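Local coordinates for protein beta-lactamase/D-alanine Carboxypeptidase (PDB 3RJU) that probably hydrolyses beta-lactams or D-alanyl-D-alanine peptides by an active-site serine mechanism, as in related serine beta-lactamases and penicillin-binding carboxypeptidases, at residues Thr68-Val73 against Lys256-Leu261; Ala76-Val81 against Arg184-Ala189; Pro98-Lys103 against Thr150-Val155. All coordinates share one frame; numbering follows the deposited sequence.

Interaction 1 of 3, residues Thr68-Val73 against Lys256-Leu261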
loop_
_atom_site.group_PDB
_atom_site.type_symbol
_atom_site.label_atom_id
_atom_site.label_comp_id
_atom_site.label_asym_id
_atom_site.label_seq_id
_atom_site.Cartn_x
_atom_site.Cartn_y
_atom_site.Cartn_z
ATOM N N THR A 68 -7.286 -0.665 -0.427
ATOM C CA THR A 68 -8.309 -0.285 -1.405
ATOM C C THR A 68 -8.665 -1.486 -2.268
ATOM O O THR A 68 -9.838 -1.787 -2.466
ATOM C CB THR A 68 -7.825 0.856 -2.291
ATOM O OG1 THR A 68 -7.230 1.857 -1.445
ATOM C CG2 THR A 68 -8.986 1.460 -3.080
ATOM N N SER A 69 -7.657 -2.190 -2.775
ATOM C CA SER A 69 -7.942 -3.406 -3.552
ATOM C C SER A 69 -8.606 -4.498 -2.718
ATOM O O SER A 69 -9.475 -5.228 -3.216
ATOM C CB SER A 69 -6.679 -3.913 -4.255
ATOM O OG SER A 69 -6.451 -3.114 -5.412
ATOM N N GLU A 70 -8.221 -4.605 -1.445
ATOM C CA GLU A 70 -8.877 -5.551 -0.541
ATOM C C GLU A 70 -10.380 -5.274 -0.457
ATOM O O GLU A 70 -11.209 -6.180 -0.576
ATOM C CB GLU A 70 -8.280 -5.481 0.876
ATOM C CG GLU A 70 -9.086 -6.333 1.881
ATOM C CD GLU A 70 -8.459 -6.492 3.244
ATOM O OE1 GLU A 70 -7.522 -5.774 3.534
ATOM O OE2 GLU A 70 -8.951 -7.328 4.048
ATOM N N ILE A 71 -10.727 -4.012 -0.239
ATOM C CA ILE A 71 -12.124 -3.607 -0.187
ATOM C C ILE A 71 -12.844 -3.890 -1.503
ATOM O O ILE A 71 -13.973 -4.399 -1.493
ATOM C CB ILE A 71 -12.259 -2.135 0.254
ATOM C CG1 ILE A 71 -11.809 -2.016 1.717
ATOM C CG2 ILE A 71 -13.704 -1.620 0.080
ATOM C CD1 ILE A 71 -11.653 -0.593 2.201
HETATM N N MSE A 72 -12.207 -3.585 -2.630
HETATM C CA MSE A 72 -12.805 -3.905 -3.923
HETATM C C MSE A 72 -13.086 -5.410 -4.038
HETATM O O MSE A 72 -14.172 -5.824 -4.439
HETATM C CB MSE A 72 -11.906 -3.455 -5.070
HETATM C CG MSE A 72 -12.497 -3.747 -6.448
HETATM SE SE MSE A 72 -11.225 -3.358 -7.874
HETATM C CE MSE A 72 -9.851 -4.655 -7.377
ATOM N N VAL A 73 -12.109 -6.233 -3.672
ATOM C CA VAL A 73 -12.272 -7.683 -3.764
ATOM C C VAL A 73 -13.394 -8.170 -2.832
ATOM O O VAL A 73 -14.219 -9.016 -3.214
ATOM C CB VAL A 73 -10.929 -8.392 -3.478
ATOM C CG1 VAL A 73 -11.116 -9.873 -3.196
ATOM C CG2 VAL A 73 -9.971 -8.165 -4.643
ATOM N N LYS A 256 -6.257 -15.089 -1.472
ATOM C CA LYS A 256 -5.824 -15.483 -2.812
ATOM C C LYS A 256 -6.407 -14.587 -3.893
ATOM O O LYS A 256 -5.715 -14.238 -4.846
ATOM C CB LYS A 256 -6.099 -16.961 -3.090
ATOM C CG LYS A 256 -5.071 -17.850 -2.418
ATOM C CD LYS A 256 -5.356 -19.325 -2.610
ATOM C CE LYS A 256 -4.226 -20.166 -2.023
ATOM N NZ LYS A 256 -4.561 -21.616 -1.964
ATOM N N ARG A 257 -7.669 -14.199 -3.741
ATOM C CA ARG A 257 -8.262 -13.284 -4.715
ATOM C C ARG A 257 -7.573 -11.930 -4.640
ATOM O O ARG A 257 -7.337 -11.276 -5.657
ATOM C CB ARG A 257 -9.773 -13.147 -4.500
ATOM C CG ARG A 257 -10.571 -14.321 -5.067
ATOM C CD ARG A 257 -12.059 -14.155 -4.807
ATOM N NE ARG A 257 -12.432 -14.691 -3.499
ATOM C CZ ARG A 257 -12.906 -13.980 -2.483
ATOM N NH1 ARG A 257 -13.065 -12.655 -2.587
ATOM N NH2 ARG A 257 -13.192 -14.600 -1.348
ATOM N N GLU A 258 -7.223 -11.500 -3.432
ATOM C CA GLU A 258 -6.574 -10.200 -3.298
ATOM C C GLU A 258 -5.223 -10.176 -3.970
ATOM O O GLU A 258 -4.799 -9.128 -4.442
ATOM C CB GLU A 258 -6.413 -9.823 -1.836
ATOM C CG GLU A 258 -7.727 -9.388 -1.189
ATOM C CD GLU A 258 -7.573 -9.125 0.288
ATOM O OE1 GLU A 258 -6.571 -8.491 0.686
ATOM O OE2 GLU A 258 -8.454 -9.558 1.061
ATOM N N GLN A 259 -4.557 -11.331 -4.010
ATOM C CA GLN A 259 -3.195 -11.425 -4.549
ATOM C C GLN A 259 -3.144 -12.015 -5.951
ATOM O O GLN A 259 -2.068 -12.331 -6.467
ATOM C CB GLN A 259 -2.296 -12.203 -3.574
ATOM C CG GLN A 259 -2.128 -11.449 -2.275
ATOM C CD GLN A 259 -1.049 -12.018 -1.380
ATOM O OE1 GLN A 259 -0.944 -13.232 -1.207
ATOM N NE2 GLN A 259 -0.237 -11.130 -0.795
ATOM N N ALA A 260 -4.309 -12.121 -6.584
ATOM C CA ALA A 260 -4.371 -12.612 -7.958
ATOM C C ALA A 260 -3.626 -11.663 -8.890
ATOM O O ALA A 260 -3.686 -10.431 -8.745
ATOM C CB ALA A 260 -5.821 -12.756 -8.405
ATOM N N LEU A 261 -2.930 -12.236 -9.861
ATOM C CA LEU A 261 -2.168 -11.443 -10.800
ATOM C C LEU A 261 -2.929 -11.291 -12.102
ATOM O O LEU A 261 -3.511 -12.254 -12.599
ATOM C CB LEU A 261 -0.835 -12.106 -11.064
ATOM C CG LEU A 261 -0.006 -12.191 -9.782
ATOM C CD1 LEU A 261 1.210 -13.023 -10.056
ATOM C CD2 LEU A 261 0.379 -10.796 -9.288
HETATM O O HOH W 1 -13.661 -11.016 -5.167
#
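Glu70 and Glu258 lay their side chains against each other at the point where the helix containing Thr68-Val73 and the short helix ending at Glu258 come nearest. The carboxylate of Glu258 crosses the aliphatic part of Glu70 at a slant, its OE2 3.4 Å from Glu70 CG and its OE1 3.5 Å from Glu70 CB. Placing CG opposite the backbone N (chi1 172°) and keeping the rest of the chain extended carries Glu70 past this carboxylate instead of head-on into it. The two acid planes are turned 29° apart, and Glu70 OE2 comes within 3.8 Å of Glu258 OE2. This buried pair of like charges is probably offset by lysines: Lys252 forms salt bridges with both acids, and Lys74 forms another with Glu70. Trp239 NE1 bonds Glu70 OE1, while Ser254 OG holds Glu258 OE2. The Thr68-Val73 helix opens, a turn earlier, with a Ser-x-x-Lys pattern of the kind that carries the nucleophile in serine beta-lactamases and penicillin-binding proteins, so helix 255-258 packs on the middle turns of what is probably the active-site helix. One turn on, Val73 points toward the other segment. Its CG1 branch wedges between Glu258 CG, at 4.0 Å, and the base of Arg257, touching Arg257 CB at 3.8 Å. The Arg257 chain bends at chi3 (-87°), which brings the guanidinium obliquely up to the same methyl, with NH1 3.5 Å from Val73 CG1. A water completes this edge, donating to Val73 O at 2.9 Å and accepting from Arg257 NH1.

Interaction 2 of 3, residues Ala76-Val81 against Arg184-Ala189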
loop_
_atom_site.group_PDB
_atom_site.type_symbol
_atom_site.label_atom_id
_atom_site.label_comp_id
_atom_site.label_asym_id
_atom_site.label_seq_id
_atom_site.Cartn_x
_atom_site.Cartn_y
_atom_site.Cartn_z
ATOM N N ALA A 76 -16.693 -7.175 -4.297
ATOM C CA ALA A 76 -16.987 -8.021 -5.451
ATOM C C ALA A 76 -17.532 -9.365 -4.992
ATOM O O ALA A 76 -18.490 -9.885 -5.566
ATOM C CB ALA A 76 -15.740 -8.215 -6.320
ATOM N N ASP A 77 -16.938 -9.938 -3.950
ATOM C CA ASP A 77 -17.470 -11.192 -3.420
ATOM C C ASP A 77 -18.898 -11.022 -2.897
ATOM O O ASP A 77 -19.720 -11.949 -2.999
ATOM C CB ASP A 77 -16.563 -11.739 -2.320
ATOM C CG ASP A 77 -17.013 -13.097 -1.830
ATOM O OD1 ASP A 77 -16.942 -14.072 -2.618
ATOM O OD2 ASP A 77 -17.447 -13.188 -0.662
ATOM N N ASP A 78 -19.190 -9.841 -2.351
ATOM C CA ASP A 78 -20.531 -9.508 -1.858
ATOM C C ASP A 78 -21.535 -9.275 -2.991
ATOM O O ASP A 78 -22.744 -9.140 -2.733
ATOM C CB ASP A 78 -20.503 -8.222 -1.018
ATOM C CG ASP A 78 -19.812 -8.387 0.322
ATOM O OD1 ASP A 78 -19.590 -9.537 0.771
ATOM O OD2 ASP A 78 -19.504 -7.335 0.934
ATOM N N GLY A 79 -21.048 -9.183 -4.224
ATOM C CA GLY A 79 -21.910 -8.854 -5.350
ATOM C C GLY A 79 -22.246 -7.377 -5.487
ATOM O O GLY A 79 -23.134 -7.012 -6.259
ATOM N N ILE A 80 -21.545 -6.526 -4.736
ATOM C CA ILE A 80 -21.785 -5.075 -4.751
ATOM C C ILE A 80 -21.066 -4.331 -5.893
ATOM O O ILE A 80 -21.566 -3.325 -6.419
ATOM C CB ILE A 80 -21.430 -4.454 -3.385
ATOM C CG1 ILE A 80 -22.443 -4.927 -2.323
ATOM C CG2 ILE A 80 -21.372 -2.935 -3.477
ATOM C CD1 ILE A 80 -22.051 -4.577 -0.914
ATOM N N VAL A 81 -19.898 -4.828 -6.281
ATOM C CA VAL A 81 -19.245 -4.382 -7.519
ATOM C C VAL A 81 -18.763 -5.597 -8.270
ATOM O O VAL A 81 -18.781 -6.704 -7.734
ATOM C CB VAL A 81 -18.020 -3.450 -7.280
ATOM C CG1 VAL A 81 -18.413 -2.227 -6.468
ATOM C CG2 VAL A 81 -16.846 -4.209 -6.631
ATOM N N ARG A 184 -13.237 0.844 7.944
ATOM C CA ARG A 184 -13.541 0.378 9.284
ATOM C C ARG A 184 -14.275 -0.967 9.235
ATOM O O ARG A 184 -13.857 -1.938 9.860
ATOM C CB ARG A 184 -14.390 1.431 10.005
ATOM C CG ARG A 184 -14.774 1.082 11.432
ATOM C CD ARG A 184 -15.913 1.973 11.905
ATOM N NE ARG A 184 -17.119 1.743 11.104
ATOM C CZ ARG A 184 -18.173 2.552 11.066
ATOM N NH1 ARG A 184 -18.186 3.673 11.774
ATOM N NH2 ARG A 184 -19.212 2.243 10.306
ATOM N N ASP A 185 -15.357 -1.035 8.460
ATOM C CA ASP A 185 -16.225 -2.223 8.479
ATOM C C ASP A 185 -15.618 -3.463 7.822
ATOM O O ASP A 185 -15.851 -4.601 8.284
ATOM C CB ASP A 185 -17.589 -1.917 7.839
ATOM C CG ASP A 185 -18.357 -0.843 8.584
ATOM O OD1 ASP A 185 -17.978 -0.520 9.732
ATOM O OD2 ASP A 185 -19.345 -0.325 8.018
ATOM N N LYS A 186 -14.866 -3.256 6.742
ATOM C CA LYS A 186 -14.285 -4.378 6.005
ATOM C C LYS A 186 -12.898 -4.790 6.488
ATOM O O LYS A 186 -12.497 -5.932 6.296
ATOM C CB LYS A 186 -14.220 -4.080 4.498
ATOM C CG LYS A 186 -15.573 -4.048 3.791
ATOM C CD LYS A 186 -16.306 -5.345 4.007
ATOM C CE LYS A 186 -17.307 -5.621 2.895
ATOM N NZ LYS A 186 -18.002 -6.914 3.141
ATOM N N ILE A 187 -12.161 -3.859 7.095
ATOM C CA ILE A 187 -10.774 -4.140 7.442
ATOM C C ILE A 187 -10.421 -3.943 8.916
ATOM O O ILE A 187 -10.061 -4.900 9.618
ATOM C CB ILE A 187 -9.791 -3.316 6.588
ATOM C CG1 ILE A 187 -9.979 -3.647 5.111
ATOM C CG2 ILE A 187 -8.353 -3.620 7.014
ATOM C CD1 ILE A 187 -9.023 -2.895 4.165
ATOM N N THR A 188 -10.487 -2.705 9.383
ATOM C CA THR A 188 -9.879 -2.389 10.673
ATOM C C THR A 188 -10.683 -2.868 11.892
ATOM O O THR A 188 -10.102 -3.341 12.863
ATOM C CB THR A 188 -9.541 -0.880 10.803
ATOM O OG1 THR A 188 -10.750 -0.109 10.895
ATOM C CG2 THR A 188 -8.701 -0.415 9.604
ATOM N N ALA A 189 -12.008 -2.740 11.864
ATOM C CA ALA A 189 -12.790 -3.180 13.010
ATOM C C ALA A 189 -12.716 -4.701 13.240
ATOM O O ALA A 189 -12.503 -5.148 14.377
ATOM C CB ALA A 189 -14.247 -2.675 12.935
#
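The carboxylate of Asp78 meets the ammonium of Lys186 at one oxygen: Lys186 NZ donates to Asp78 OD2 at 2.7 Å, on the syn lone pair of that oxygen. Asp78 precedes Gly79, the positive-phi residue (79°) of a Schellman motif after helix 64-77, and Lys186 lies in a pi-type turn of helix 179-191. Asp78 OD1 stays 3.9 Å from Lys186 NZ, so the salt bridge is one-oxygen rather than forked. The second flat group here is the Arg184 guanidinium. In one of its two conformers it has Asp185 CG at its edge, in plane, while the carboxylate itself is tilted, Arg184 NE meeting Asp185 OD1 34° out of the acid's plane. Arg184 NE, at 2.8 Å, and Arg184 NH2, at 3.1 Å, then both bond Asp185 OD1 in a side-on grip, and Lys177 provides a salt bridge to Asp185 OD2. The two backbones stay well apart, with 11.3 Å between Asp78 CA and Lys186 CA, so the ion pair alone spans the gap between the segments. The side chains reach toward each other from opposite directions. A bend at chi2 (-56°), followed by an extended end, carries the Lys186 ammonium to the acid. Asp78 is exposed, so solvent probably weakens the pull of the charges. The methylene next to the ammonium follows it in, with Lys186 CE 3.4 Å from Asp78 OD2.

Interaction 3 of 3, residues Pro98-Lys103 against Thr150-Val155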
loop_
_atom_site.group_PDB
_atom_site.type_symbol
_atom_site.label_atom_id
_atom_site.label_comp_id
_atom_site.label_asym_id
_atom_site.label_seq_id
_atom_site.Cartn_x
_atom_site.Cartn_y
_atom_site.Cartn_z
ATOM N N PRO A 98 -14.586 10.145 -18.989
ATOM C CA PRO A 98 -14.036 9.957 -20.331
ATOM C C PRO A 98 -13.473 8.552 -20.540
ATOM O O PRO A 98 -13.034 7.876 -19.605
ATOM C CB PRO A 98 -12.915 10.992 -20.386
ATOM C CG PRO A 98 -12.454 11.079 -18.962
ATOM C CD PRO A 98 -13.728 11.005 -18.158
ATOM N N SER A 99 -13.458 8.138 -21.799
ATOM C CA SER A 99 -12.952 6.835 -22.182
ATOM C C SER A 99 -12.153 6.979 -23.454
ATOM O O SER A 99 -12.422 7.866 -24.275
ATOM C CB SER A 99 -14.107 5.880 -22.453
ATOM O OG SER A 99 -14.954 6.408 -23.456
ATOM N N TYR A 100 -11.192 6.082 -23.636
ATOM C CA TYR A 100 -10.380 6.101 -24.825
ATOM C C TYR A 100 -11.264 5.964 -26.066
ATOM O O TYR A 100 -11.101 6.707 -27.037
ATOM C CB TYR A 100 -9.353 4.971 -24.786
ATOM C CG TYR A 100 -8.672 4.861 -26.112
ATOM C CD1 TYR A 100 -7.755 5.830 -26.524
ATOM C CD2 TYR A 100 -8.968 3.817 -26.970
ATOM C CE1 TYR A 100 -7.138 5.752 -27.757
ATOM C CE2 TYR A 100 -8.367 3.724 -28.192
ATOM C CZ TYR A 100 -7.458 4.694 -28.592
ATOM O OH TYR A 100 -6.865 4.597 -29.818
ATOM N N SER A 101 -12.199 5.010 -26.015
ATOM C CA SER A 101 -13.243 4.848 -27.040
ATOM C C SER A 101 -14.491 4.231 -26.395
ATOM O O SER A 101 -14.435 3.696 -25.282
ATOM C CB SER A 101 -12.761 3.970 -28.199
ATOM O OG SER A 101 -12.620 2.620 -27.788
ATOM N N ALA A 102 -15.617 4.303 -27.100
ATOM C CA ALA A 102 -16.899 3.906 -26.515
ATOM C C ALA A 102 -16.883 2.500 -25.894
ATOM O O ALA A 102 -17.414 2.280 -24.790
ATOM C CB ALA A 102 -18.021 4.025 -27.556
ATOM N N LYS A 103 -16.262 1.557 -26.594
ATOM C CA LYS A 103 -16.280 0.170 -26.167
ATOM C C LYS A 103 -15.093 -0.204 -25.279
ATOM O O LYS A 103 -14.952 -1.364 -24.896
ATOM C CB LYS A 103 -16.329 -0.770 -27.381
ATOM C CG LYS A 103 -17.490 -0.502 -28.360
ATOM C CD LYS A 103 -18.852 -0.681 -27.710
ATOM C CE LYS A 103 -19.975 -0.407 -28.723
ATOM N NZ LYS A 103 -21.343 -0.596 -28.163
ATOM N N THR A 150 -6.353 9.310 -23.566
ATOM C CA THR A 150 -5.816 9.094 -24.898
ATOM C C THR A 150 -5.057 7.784 -25.115
ATOM O O THR A 150 -4.527 7.546 -26.199
ATOM C CB THR A 150 -4.919 10.267 -25.336
ATOM O OG1 THR A 150 -3.802 10.373 -24.443
ATOM C CG2 THR A 150 -5.712 11.578 -25.328
ATOM N N VAL A 151 -5.011 6.927 -24.105
ATOM C CA VAL A 151 -4.451 5.595 -24.290
ATOM C C VAL A 151 -5.519 4.564 -23.929
ATOM O O VAL A 151 -6.284 4.746 -22.976
ATOM C CB VAL A 151 -3.203 5.372 -23.426
ATOM C CG1 VAL A 151 -3.557 5.490 -21.988
ATOM C CG2 VAL A 151 -2.593 4.007 -23.697
ATOM N N PRO A 152 -5.593 3.475 -24.694
ATOM C CA PRO A 152 -6.604 2.478 -24.317
ATOM C C PRO A 152 -6.260 1.793 -22.995
ATOM O O PRO A 152 -5.090 1.690 -22.640
ATOM C CB PRO A 152 -6.557 1.463 -25.455
ATOM C CG PRO A 152 -5.286 1.716 -26.185
ATOM C CD PRO A 152 -4.846 3.113 -25.908
ATOM N N PRO A 153 -7.271 1.285 -22.293
ATOM C CA PRO A 153 -6.995 0.614 -21.015
ATOM C C PRO A 153 -6.344 -0.769 -21.206
ATOM O O PRO A 153 -6.537 -1.431 -22.228
ATOM C CB PRO A 153 -8.385 0.502 -20.378
ATOM C CG PRO A 153 -9.323 0.381 -21.581
ATOM C CD PRO A 153 -8.697 1.231 -22.680
ATOM N N GLY A 154 -5.567 -1.199 -20.218
ATOM C CA GLY A 154 -4.945 -2.507 -20.266
ATOM C C GLY A 154 -3.765 -2.630 -21.210
ATOM O O GLY A 154 -3.359 -3.745 -21.560
ATOM N N VAL A 155 -3.210 -1.492 -21.624
ATOM C CA VAL A 155 -2.123 -1.481 -22.595
ATOM C C VAL A 155 -0.798 -1.046 -21.988
ATOM O O VAL A 155 0.249 -1.622 -22.290
ATOM C CB VAL A 155 -2.491 -0.587 -23.796
ATOM C CG1 VAL A 155 -1.291 -0.320 -24.711
ATOM C CG2 VAL A 155 -3.624 -1.248 -24.586
#
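A proline-aromatic CH-pi contact joins two surface loops here, at the first residue of a type II beta turn that runs from Pro152 to Val155. Tyr100 supplies the ring. Pro152 CD stands 3.9 Å from the centroid of the Tyr100 ring and only 8° off its normal, squarely over the face, while Pro152 N lies over the same ring nearer its rim. The two side chains run side by side and point the same way, so the pyrrolidine is laid along the phenol, with Pro152 CB 3.7 Å from Tyr100 CD2. The stem of the tyrosine fits closely too: Tyr100 CG is 3.6 Å from Pro152 CA, and Tyr100 CB is 3.6 Å from Val151 O. A chi1 of 171°, which sets the ring trans to the backbone N, turns it across the Thr150-Pro152 backbone and not back along its own loop. Tyr100 CE1 approaches Thr150 O at 3.5 Å, obliquely to the ring. Pro153 adds a looser touch, its CD 4.3 Å from Tyr100 CB. Pro153 and Gly154 fill the two central positions of the turn, and Gly154 takes the positive phi that a type II turn needs at the second of them. Gln104, just after Lys103, packs on both prolines. The tyrosine loop lies between helices 64-77 and 108-113; the proline loop follows helix 137-144 and leads into strand 156-158, which pairs in parallel with strand 270-272.

The three contacts are nested along the chain: interaction 3 (98-103 with 150-155) lies within the loop closed by interaction 2, which in turn lies within the loop closed by interaction 1. Interactions 1 and 2 share helix 64-77, which probably carries the nucleophile, and their centres are about 11 Å apart. They touch directly: Ile187 CD1, against Glu70 and Ile71, packs helix 179-191 on that helix, and interaction 1 adds helix 255-258. Interaction 3 stands apart on the surface, its centre about 23 Å from that of interaction 1 and about 28 Å from that of interaction 2, joining peripheral loops instead of the helices around helix 64-77.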